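Side-chain contacts in FAD-linked sulfhydryl oxidase ERV1 (Arabidopsis thaliana, PDB 2HJ3), which uses FAD to oxidise thiols to disulfides with molecular oxygen as electron acceptor, and is needed for folding of small cysteine-containing proteins in the mitochondrial intermembrane space: residues A16-T19 with F20-L24; G72-E75 with E76-W80; W80-H83 with V84-V88. All blocks are in the same frame, centred on the assembly; numbering follows the deposited sequence.

Contact 1: A16-T19 with F20-L24. With FAD (flavin-adenine dinucleotide), chain K.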
# COMPACT_ATOMS: atom_id res chain seq x y z
N ALA A 16 -8.63 3.77 2.04
CA ALA A 16 -7.25 4.08 2.39
C ALA A 16 -6.31 3.58 1.29
O ALA A 16 -5.46 4.32 0.80
CB ALA A 16 -6.91 3.42 3.73
N THR A 17 -6.48 2.33 0.89
CA THR A 17 -5.64 1.75 -0.13
C THR A 17 -5.77 2.47 -1.48
O THR A 17 -4.76 2.77 -2.12
CB THR A 17 -5.96 0.26 -0.30
OG1 THR A 17 -5.79 -0.41 0.96
CG2 THR A 17 -5.02 -0.37 -1.32
N TRP A 18 -6.99 2.75 -1.92
CA TRP A 18 -7.16 3.45 -3.20
C TRP A 18 -6.42 4.79 -3.15
O TRP A 18 -5.71 5.15 -4.09
CB TRP A 18 -8.65 3.66 -3.52
CG TRP A 18 -9.36 2.40 -3.94
CD1 TRP A 18 -10.51 1.87 -3.40
CD2 TRP A 18 -8.98 1.49 -5.00
NE1 TRP A 18 -10.85 0.70 -4.03
CE2 TRP A 18 -9.93 0.44 -5.02
CE3 TRP A 18 -7.92 1.46 -5.92
CZ2 TRP A 18 -9.86 -0.63 -5.93
CZ3 TRP A 18 -7.85 0.39 -6.83
CH2 TRP A 18 -8.81 -0.64 -6.83
N THR A 19 -6.56 5.51 -2.04
CA THR A 19 -5.87 6.80 -1.88
C THR A 19 -4.37 6.62 -2.07
O THR A 19 -3.71 7.38 -2.77
CB THR A 19 -6.12 7.40 -0.48
OG1 THR A 19 -7.51 7.72 -0.35
CG2 THR A 19 -5.29 8.66 -0.27
N PHE A 20 -3.83 5.59 -1.43
CA PHE A 20 -2.42 5.27 -1.52
C PHE A 20 -2.06 4.89 -2.96
O PHE A 20 -1.12 5.44 -3.55
CB PHE A 20 -2.10 4.13 -0.55
CG PHE A 20 -0.78 3.48 -0.80
CD1 PHE A 20 0.39 4.24 -0.81
CD2 PHE A 20 -0.70 2.12 -1.06
CE1 PHE A 20 1.62 3.65 -1.08
CE2 PHE A 20 0.53 1.52 -1.33
CZ PHE A 20 1.69 2.28 -1.35
N LEU A 21 -2.81 3.96 -3.54
CA LEU A 21 -2.54 3.54 -4.91
C LEU A 21 -2.67 4.66 -5.95
O LEU A 21 -1.75 4.91 -6.72
CB LEU A 21 -3.43 2.35 -5.28
CG LEU A 21 -3.05 1.07 -4.51
CD1 LEU A 21 -4.03 -0.07 -4.81
CD2 LEU A 21 -1.63 0.67 -4.88
N HIS A 22 -3.81 5.35 -5.97
CA HIS A 22 -3.97 6.43 -6.94
C HIS A 22 -2.98 7.57 -6.70
O HIS A 22 -2.50 8.19 -7.65
CB HIS A 22 -5.41 6.96 -6.94
CG HIS A 22 -6.41 5.96 -7.44
ND1 HIS A 22 -6.34 5.41 -8.70
CD2 HIS A 22 -7.47 5.38 -6.83
CE1 HIS A 22 -7.32 4.53 -8.85
NE2 HIS A 22 -8.02 4.49 -7.73
N THR A 23 -2.67 7.86 -5.44
CA THR A 23 -1.72 8.93 -5.18
C THR A 23 -0.37 8.48 -5.71
O THR A 23 0.39 9.26 -6.25
CB THR A 23 -1.57 9.25 -3.68
OG1 THR A 23 -2.83 9.70 -3.16
CG2 THR A 23 -0.53 10.33 -3.48
N LEU A 24 -0.09 7.19 -5.55
CA LEU A 24 1.15 6.63 -6.02
C LEU A 24 1.26 6.72 -7.55
O LEU A 24 2.31 7.07 -8.08
CB LEU A 24 1.26 5.17 -5.58
CG LEU A 24 2.48 4.42 -6.08
CD1 LEU A 24 3.74 5.19 -5.71
CD2 LEU A 24 2.50 3.01 -5.47
PA FAD K . -13.76 3.79 -3.31
O1A FAD K . -14.10 2.82 -4.39
O2A FAD K . -13.14 3.43 -2.01
O5B FAD K . -13.18 5.23 -3.50
C5B FAD K . -12.05 6.08 -3.38
C4B FAD K . -12.67 7.40 -3.81
O4B FAD K . -11.69 7.57 -4.87
C3B FAD K . -14.03 7.85 -4.40
O3B FAD K . -14.95 8.34 -3.43
C2B FAD K . -13.64 8.74 -5.50
O2B FAD K . -13.31 10.05 -5.13
C1B FAD K . -12.41 8.01 -6.03
N9A FAD K . -12.47 7.06 -7.11
C8A FAD K . -13.47 6.17 -7.56
N7A FAD K . -13.27 5.45 -8.63
C5A FAD K . -11.99 5.84 -9.01
C6A FAD K . -11.14 5.53 -10.09
N6A FAD K . -11.59 4.70 -11.05
N1A FAD K . -9.91 6.17 -10.15
C2A FAD K . -9.46 7.12 -9.28
N3A FAD K . -10.31 7.38 -8.19
C4A FAD K . -11.58 6.73 -8.13
N1 FAD K . -14.82 -4.44 -1.82
C2 FAD K . -15.74 -5.46 -1.93
O2 FAD K . -16.83 -5.47 -1.32
N3 FAD K . -15.30 -6.43 -2.82
C4 FAD K . -14.08 -6.39 -3.53
O4 FAD K . -13.87 -7.47 -4.18
C4X FAD K . -13.21 -5.32 -3.39
N5 FAD K . -11.89 -5.23 -3.96
C5X FAD K . -10.92 -4.24 -3.71
C6 FAD K . -9.62 -4.33 -4.26
C7 FAD K . -8.66 -3.33 -3.94
C7M FAD K . -7.25 -3.52 -4.52
C8 FAD K . -8.99 -2.23 -3.09
C8M FAD K . -8.14 -1.02 -2.69
C9 FAD K . -10.28 -2.18 -2.54
C9A FAD K . -11.28 -3.16 -2.75
N10 FAD K . -12.69 -3.30 -2.31
C10 FAD K . -13.61 -4.31 -2.47
C1' FAD K . -13.25 -2.16 -1.67
C2' FAD K . -13.95 -1.12 -2.49
O2' FAD K . -13.36 -1.07 -3.83
C3' FAD K . -14.24 0.17 -1.78
O3' FAD K . -13.01 0.81 -1.51
C4' FAD K . -15.32 0.44 -0.74
O4' FAD K . -16.54 -0.24 -1.13
C5' FAD K . -15.72 1.85 -0.54
O5' FAD K . -16.28 2.53 -1.67
P FAD K . -16.30 4.09 -1.74
O1P FAD K . -17.58 4.10 -2.44
O2P FAD K . -16.06 4.83 -0.48
O3P FAD K . -15.17 4.38 -2.86
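With near-equal first torsions, chi1 -73° for W18 and -67° for H22, CG of each lies anti to its own carbonyl carbon, and the two side chains run side by side one helical turn apart. Their planes are nearly parallel, at 21°, but slid so far that overlap is slight, the six-membered ring of W18 and the imidazole of H22 having centroids 5.4 Å apart. The nearest side-chain approach is from W18 CE3 to H22 NE2, at 3.5 Å. Each ring serves a different end of the cofactor. The methyl C8M of the flavin sits over the centre of the indole, 3.3 Å above the W18 plane, while W18 NE1 gives an almost straight hydrogen bond of 3.1 Å to the ribityl O2' of FAD. H22 turns a face to the adenine, with C2A over its centre, and its NE2 is hydrogen-bonded to H85 of helix 74-91. On another side, T17 and L21 lie alongside, CG2 of T17 meeting CD1 of L21 at 3.6 Å. Further on, T19 O is gripped twice: T23 N at 2.9 Å and the short T23 OG1 bond at 2.5 Å reach it from opposite faces of its plane. Helix 10-27 thus shows how side chains a turn apart on one helix can each take one end of a dinucleotide, here in the FAD pocket of the ERV/ALR four-helix bundle.

Contact 2: G72-E75 with E76-W80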
# COMPACT_ATOMS: atom_id res chain seq x y z
N GLY A 72 4.38 1.33 -18.09
CA GLY A 72 5.28 1.98 -19.02
C GLY A 72 5.49 3.45 -18.77
O GLY A 72 6.53 4.00 -19.15
N SER A 73 4.53 4.10 -18.13
CA SER A 73 4.63 5.53 -17.83
C SER A 73 3.52 5.98 -16.88
O SER A 73 2.62 5.20 -16.55
CB SER A 73 4.55 6.35 -19.12
OG SER A 73 3.30 6.16 -19.77
N GLN A 74 3.59 7.23 -16.46
CA GLN A 74 2.61 7.79 -15.54
C GLN A 74 1.19 7.69 -16.08
O GLN A 74 0.26 7.34 -15.34
CB GLN A 74 2.96 9.26 -15.25
CG GLN A 74 2.20 9.91 -14.08
CD GLN A 74 0.76 10.29 -14.42
OE1 GLN A 74 0.48 10.80 -15.50
NE2 GLN A 74 -0.14 10.08 -13.48
N GLU A 75 1.01 7.98 -17.36
CA GLU A 75 -0.32 7.92 -17.96
C GLU A 75 -0.89 6.51 -18.02
O GLU A 75 -2.05 6.30 -17.69
CB GLU A 75 -0.31 8.52 -19.37
CG GLU A 75 -1.70 8.92 -19.84
CD GLU A 75 -1.73 9.33 -21.30
OE1 GLU A 75 -0.87 10.14 -21.72
OE2 GLU A 75 -2.64 8.85 -22.03
N GLU A 76 -0.07 5.54 -18.42
CA GLU A 76 -0.55 4.16 -18.51
C GLU A 76 -0.89 3.58 -17.14
O GLU A 76 -1.86 2.84 -17.00
CB GLU A 76 0.49 3.26 -19.19
CG GLU A 76 0.99 3.77 -20.54
CD GLU A 76 1.97 2.81 -21.19
OE1 GLU A 76 2.66 2.06 -20.46
OE2 GLU A 76 2.07 2.81 -22.43
N PHE A 77 -0.09 3.91 -16.14
CA PHE A 77 -0.31 3.40 -14.79
C PHE A 77 -1.54 4.05 -14.15
O PHE A 77 -2.38 3.36 -13.58
CB PHE A 77 0.95 3.63 -13.94
CG PHE A 77 0.91 2.95 -12.60
CD1 PHE A 77 0.35 1.68 -12.47
CD2 PHE A 77 1.43 3.57 -11.48
CE1 PHE A 77 0.31 1.05 -11.22
CE2 PHE A 77 1.40 2.95 -10.23
CZ PHE A 77 0.83 1.69 -10.10
N SER A 78 -1.66 5.37 -14.28
CA SER A 78 -2.81 6.09 -13.74
C SER A 78 -4.09 5.53 -14.33
O SER A 78 -5.05 5.25 -13.61
CB SER A 78 -2.76 7.57 -14.12
OG SER A 78 -1.55 8.16 -13.73
N GLN A 79 -4.11 5.40 -15.65
CA GLN A 79 -5.29 4.90 -16.35
C GLN A 79 -5.58 3.47 -15.93
O GLN A 79 -6.69 3.16 -15.49
CB GLN A 79 -5.06 4.94 -17.87
CG GLN A 79 -4.86 6.34 -18.43
CD GLN A 79 -6.09 7.20 -18.30
OE1 GLN A 79 -6.00 8.38 -17.96
NE2 GLN A 79 -7.26 6.62 -18.58
N TRP A 80 -4.58 2.61 -16.05
CA TRP A 80 -4.74 1.21 -15.69
C TRP A 80 -5.35 1.07 -14.29
O TRP A 80 -6.30 0.31 -14.09
CB TRP A 80 -3.39 0.49 -15.73
CG TRP A 80 -3.48 -0.93 -15.26
CD1 TRP A 80 -3.94 -1.99 -15.98
CD2 TRP A 80 -3.20 -1.41 -13.95
NE1 TRP A 80 -3.96 -3.12 -15.19
CE2 TRP A 80 -3.52 -2.79 -13.94
CE3 TRP A 80 -2.72 -0.82 -12.78
CZ2 TRP A 80 -3.36 -3.59 -12.80
CZ3 TRP A 80 -2.56 -1.61 -11.65
CH2 TRP A 80 -2.89 -2.98 -11.67
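S73 and F77 make the first turn of helix 74-91. S73 is the N-cap residue, and its O accepts F77 N at 3.0 Å as the first turn begins. This end of the helix has a firm side and a loose one. On the firm side, the F77 ring leads away from the turn to meet the ring of Y28 and, on helix 34-50, V40. Beside it, S78 N donates to Q74 O at 2.9 Å. The Q74 chain leaves with CG anti to the backbone N (chi1 -168°) and then bends at chi2 (-77°), which brings the amide end back toward the S78 side of the turn. The chief bond of Q74 NE2 goes to A25 O near the end of helix 10-27, so this polar group joins two helices. S78 OG also seems to reach Q74 O, but the amide and the hydroxyl are modelled too close together for that detail to be trusted. The opposite character belongs to the two glutamates. E75 is extended beyond CG in an exposed position. E76 also stretches out, but back along the first turn, so that its carboxylate comes up to G72 with OE1 3.0 Å from G72 N. On the way the aliphatic part of that side chain passes the N-cap serine, E76 CG lying 3.4 Å from S73 OG.

Contact 3: W80-H83 with V84-V88. With FAD (flavin-adenine dinucleotide), chain K; SO4 (sulfate ion), chain F.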
# COMPACT_ATOMS: atom_id res chain seq x y z
N TRP A 80 -4.58 2.61 -16.05
CA TRP A 80 -4.74 1.21 -15.69
C TRP A 80 -5.35 1.07 -14.29
O TRP A 80 -6.30 0.31 -14.09
CB TRP A 80 -3.39 0.49 -15.73
CG TRP A 80 -3.48 -0.93 -15.26
CD1 TRP A 80 -3.94 -1.99 -15.98
CD2 TRP A 80 -3.20 -1.41 -13.95
NE1 TRP A 80 -3.96 -3.12 -15.19
CE2 TRP A 80 -3.52 -2.79 -13.94
CE3 TRP A 80 -2.72 -0.82 -12.78
CZ2 TRP A 80 -3.36 -3.59 -12.80
CZ3 TRP A 80 -2.56 -1.61 -11.65
CH2 TRP A 80 -2.89 -2.98 -11.67
N LEU A 81 -4.80 1.79 -13.33
CA LEU A 81 -5.29 1.72 -11.95
C LEU A 81 -6.74 2.18 -11.85
O LEU A 81 -7.50 1.69 -11.03
CB LEU A 81 -4.40 2.57 -11.03
CG LEU A 81 -4.47 2.29 -9.53
CD1 LEU A 81 -4.25 0.80 -9.25
CD2 LEU A 81 -3.41 3.12 -8.83
N CYS A 82 -7.12 3.13 -12.70
CA CYS A 82 -8.48 3.65 -12.72
C CYS A 82 -9.43 2.60 -13.31
O CYS A 82 -10.56 2.44 -12.84
CB CYS A 82 -8.55 4.94 -13.53
SG CYS A 82 -10.23 5.59 -13.83
N HIS A 83 -8.96 1.88 -14.33
CA HIS A 83 -9.78 0.85 -14.96
C HIS A 83 -9.98 -0.29 -13.99
O HIS A 83 -11.06 -0.88 -13.91
CB HIS A 83 -9.13 0.33 -16.25
CG HIS A 83 -9.04 1.36 -17.33
ND1 HIS A 83 -10.14 2.01 -17.84
CD2 HIS A 83 -7.96 1.91 -17.94
CE1 HIS A 83 -9.75 2.93 -18.71
NE2 HIS A 83 -8.43 2.89 -18.79
N VAL A 84 -8.93 -0.62 -13.26
CA VAL A 84 -9.01 -1.69 -12.29
C VAL A 84 -10.02 -1.29 -11.23
O VAL A 84 -10.91 -2.06 -10.90
CB VAL A 84 -7.63 -1.95 -11.66
CG1 VAL A 84 -7.78 -2.71 -10.34
CG2 VAL A 84 -6.78 -2.76 -12.64
N HIS A 85 -9.89 -0.08 -10.71
CA HIS A 85 -10.82 0.40 -9.70
C HIS A 85 -12.26 0.37 -10.23
O HIS A 85 -13.19 0.07 -9.48
CB HIS A 85 -10.43 1.82 -9.26
CG HIS A 85 -11.10 2.27 -8.00
ND1 HIS A 85 -10.75 3.45 -7.37
CD2 HIS A 85 -12.07 1.71 -7.26
CE1 HIS A 85 -11.49 3.59 -6.28
NE2 HIS A 85 -12.29 2.54 -6.18
N ASN A 86 -12.44 0.67 -11.51
CA ASN A 86 -13.80 0.65 -12.08
C ASN A 86 -14.41 -0.74 -12.14
O ASN A 86 -15.61 -0.90 -11.94
CB ASN A 86 -13.82 1.30 -13.46
CG ASN A 86 -13.90 2.80 -13.39
OD1 ASN A 86 -14.50 3.34 -12.47
ND2 ASN A 86 -13.30 3.48 -14.35
N THR A 87 -13.60 -1.75 -12.42
CA THR A 87 -14.11 -3.11 -12.47
C THR A 87 -14.69 -3.46 -11.10
O THR A 87 -15.72 -4.12 -11.00
CB THR A 87 -13.00 -4.10 -12.82
OG1 THR A 87 -12.47 -3.76 -14.12
CG2 THR A 87 -13.52 -5.52 -12.84
N VAL A 88 -14.03 -2.99 -10.04
CA VAL A 88 -14.52 -3.25 -8.69
C VAL A 88 -15.80 -2.42 -8.49
O VAL A 88 -16.81 -2.95 -8.02
CB VAL A 88 -13.47 -2.87 -7.63
CG1 VAL A 88 -14.04 -3.10 -6.23
CG2 VAL A 88 -12.21 -3.72 -7.81
PA FAD K . -13.76 3.79 -3.31
O1A FAD K . -14.10 2.82 -4.39
O2A FAD K . -13.14 3.43 -2.01
O5B FAD K . -13.18 5.23 -3.50
C5B FAD K . -12.05 6.08 -3.38
C4B FAD K . -12.67 7.40 -3.81
O4B FAD K . -11.69 7.57 -4.87
C3B FAD K . -14.03 7.85 -4.40
O3B FAD K . -14.95 8.34 -3.43
C2B FAD K . -13.64 8.74 -5.50
O2B FAD K . -13.31 10.05 -5.13
C1B FAD K . -12.41 8.01 -6.03
N9A FAD K . -12.47 7.06 -7.11
C8A FAD K . -13.47 6.17 -7.56
N7A FAD K . -13.27 5.45 -8.63
C5A FAD K . -11.99 5.84 -9.01
C6A FAD K . -11.14 5.53 -10.09
N6A FAD K . -11.59 4.70 -11.05
N1A FAD K . -9.91 6.17 -10.15
C2A FAD K . -9.46 7.12 -9.28
N3A FAD K . -10.31 7.38 -8.19
C4A FAD K . -11.58 6.73 -8.13
N1 FAD K . -14.82 -4.44 -1.82
C2 FAD K . -15.74 -5.46 -1.93
O2 FAD K . -16.83 -5.47 -1.32
N3 FAD K . -15.30 -6.43 -2.82
C4 FAD K . -14.08 -6.39 -3.53
O4 FAD K . -13.87 -7.47 -4.18
C4X FAD K . -13.21 -5.32 -3.39
N5 FAD K . -11.89 -5.23 -3.96
C5X FAD K . -10.92 -4.24 -3.71
C6 FAD K . -9.62 -4.33 -4.26
C7 FAD K . -8.66 -3.33 -3.94
C7M FAD K . -7.25 -3.52 -4.52
C8 FAD K . -8.99 -2.23 -3.09
C8M FAD K . -8.14 -1.02 -2.69
C9 FAD K . -10.28 -2.18 -2.54
C9A FAD K . -11.28 -3.16 -2.75
N10 FAD K . -12.69 -3.30 -2.31
C10 FAD K . -13.61 -4.31 -2.47
C1' FAD K . -13.25 -2.16 -1.67
C2' FAD K . -13.95 -1.12 -2.49
O2' FAD K . -13.36 -1.07 -3.83
C3' FAD K . -14.24 0.17 -1.78
O3' FAD K . -13.01 0.81 -1.51
C4' FAD K . -15.32 0.44 -0.74
O4' FAD K . -16.54 -0.24 -1.13
C5' FAD K . -15.72 1.85 -0.54
O5' FAD K . -16.28 2.53 -1.67
P FAD K . -16.30 4.09 -1.74
O1P FAD K . -17.58 4.10 -2.44
O2P FAD K . -16.06 4.83 -0.48
O3P FAD K . -15.17 4.38 -2.86
S SO4 F . -13.82 1.67 -17.50
O1 SO4 F . -13.47 0.82 -18.65
O2 SO4 F . -15.01 1.12 -16.83
O3 SO4 F . -12.69 1.69 -16.55
O4 SO4 F . -14.09 3.04 -17.96
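V84 crosses W80 obliquely and sets one methyl over the indole: CG2 lies 3.8 Å from the centroid of the six-membered ring and 25° off its normal, a CH-pi contact displaced toward the rim. V84 CG2, anti to the carbonyl carbon, is placed over the ring, while the end of the W80 side chain comes round toward the following turn; its NE1 is hydrogen-bonded to N67 O. F60 and I63 of helix 54-66 pack on V84, making this an apolar seam between two helices. Toward the cofactor the helix turns a different set. H85, its CG anti to the backbone N (chi1 -166°), lays a face against the adenine, with N7A of FAD 3.4 Å above the imidazole plane. Its edge is turned to the diphosphate, where H85 NE2 donates to FAD O1A at 2.6 Å. C82 O receives a weak bond from the adenine amine N6A, while C82 SG is tied to C99 by a disulfide. N86 is also an FAD-binding residue, and its OD1 accepts from F97 N. Separately, H83 ND1 and N86 ND2 each donate at 2.9 Å to O3 of a sulfate, probably from the crystallisation liquor and bound by R90 too. For the cofactor, the chemistry of H85, stacked on adenine and bonded to phosphate, suggests that one imidazole helps fix both groups.

In the fold
From the N terminus, contact 1 comes first, within helix 10-27; A16, T17, F20 and L24 also pack against the second subunit. The chain then passes through helices 34-50 and 54-66 before contact 2 opens helix 74-91, and contact 3 continues that helix, sharing W80 with it. All three run in series, none nested or crossed, and each closes a helical turn rather than a long loop. The long-range tie is between contacts 1 and 3, whose centres are 12 Å apart: the H22-H85 pair and the packing of L21 on L81 join them, and both contacts touch FAD. Contact 2 does not touch FAD, the S78 side chain staying about 8 Å from it.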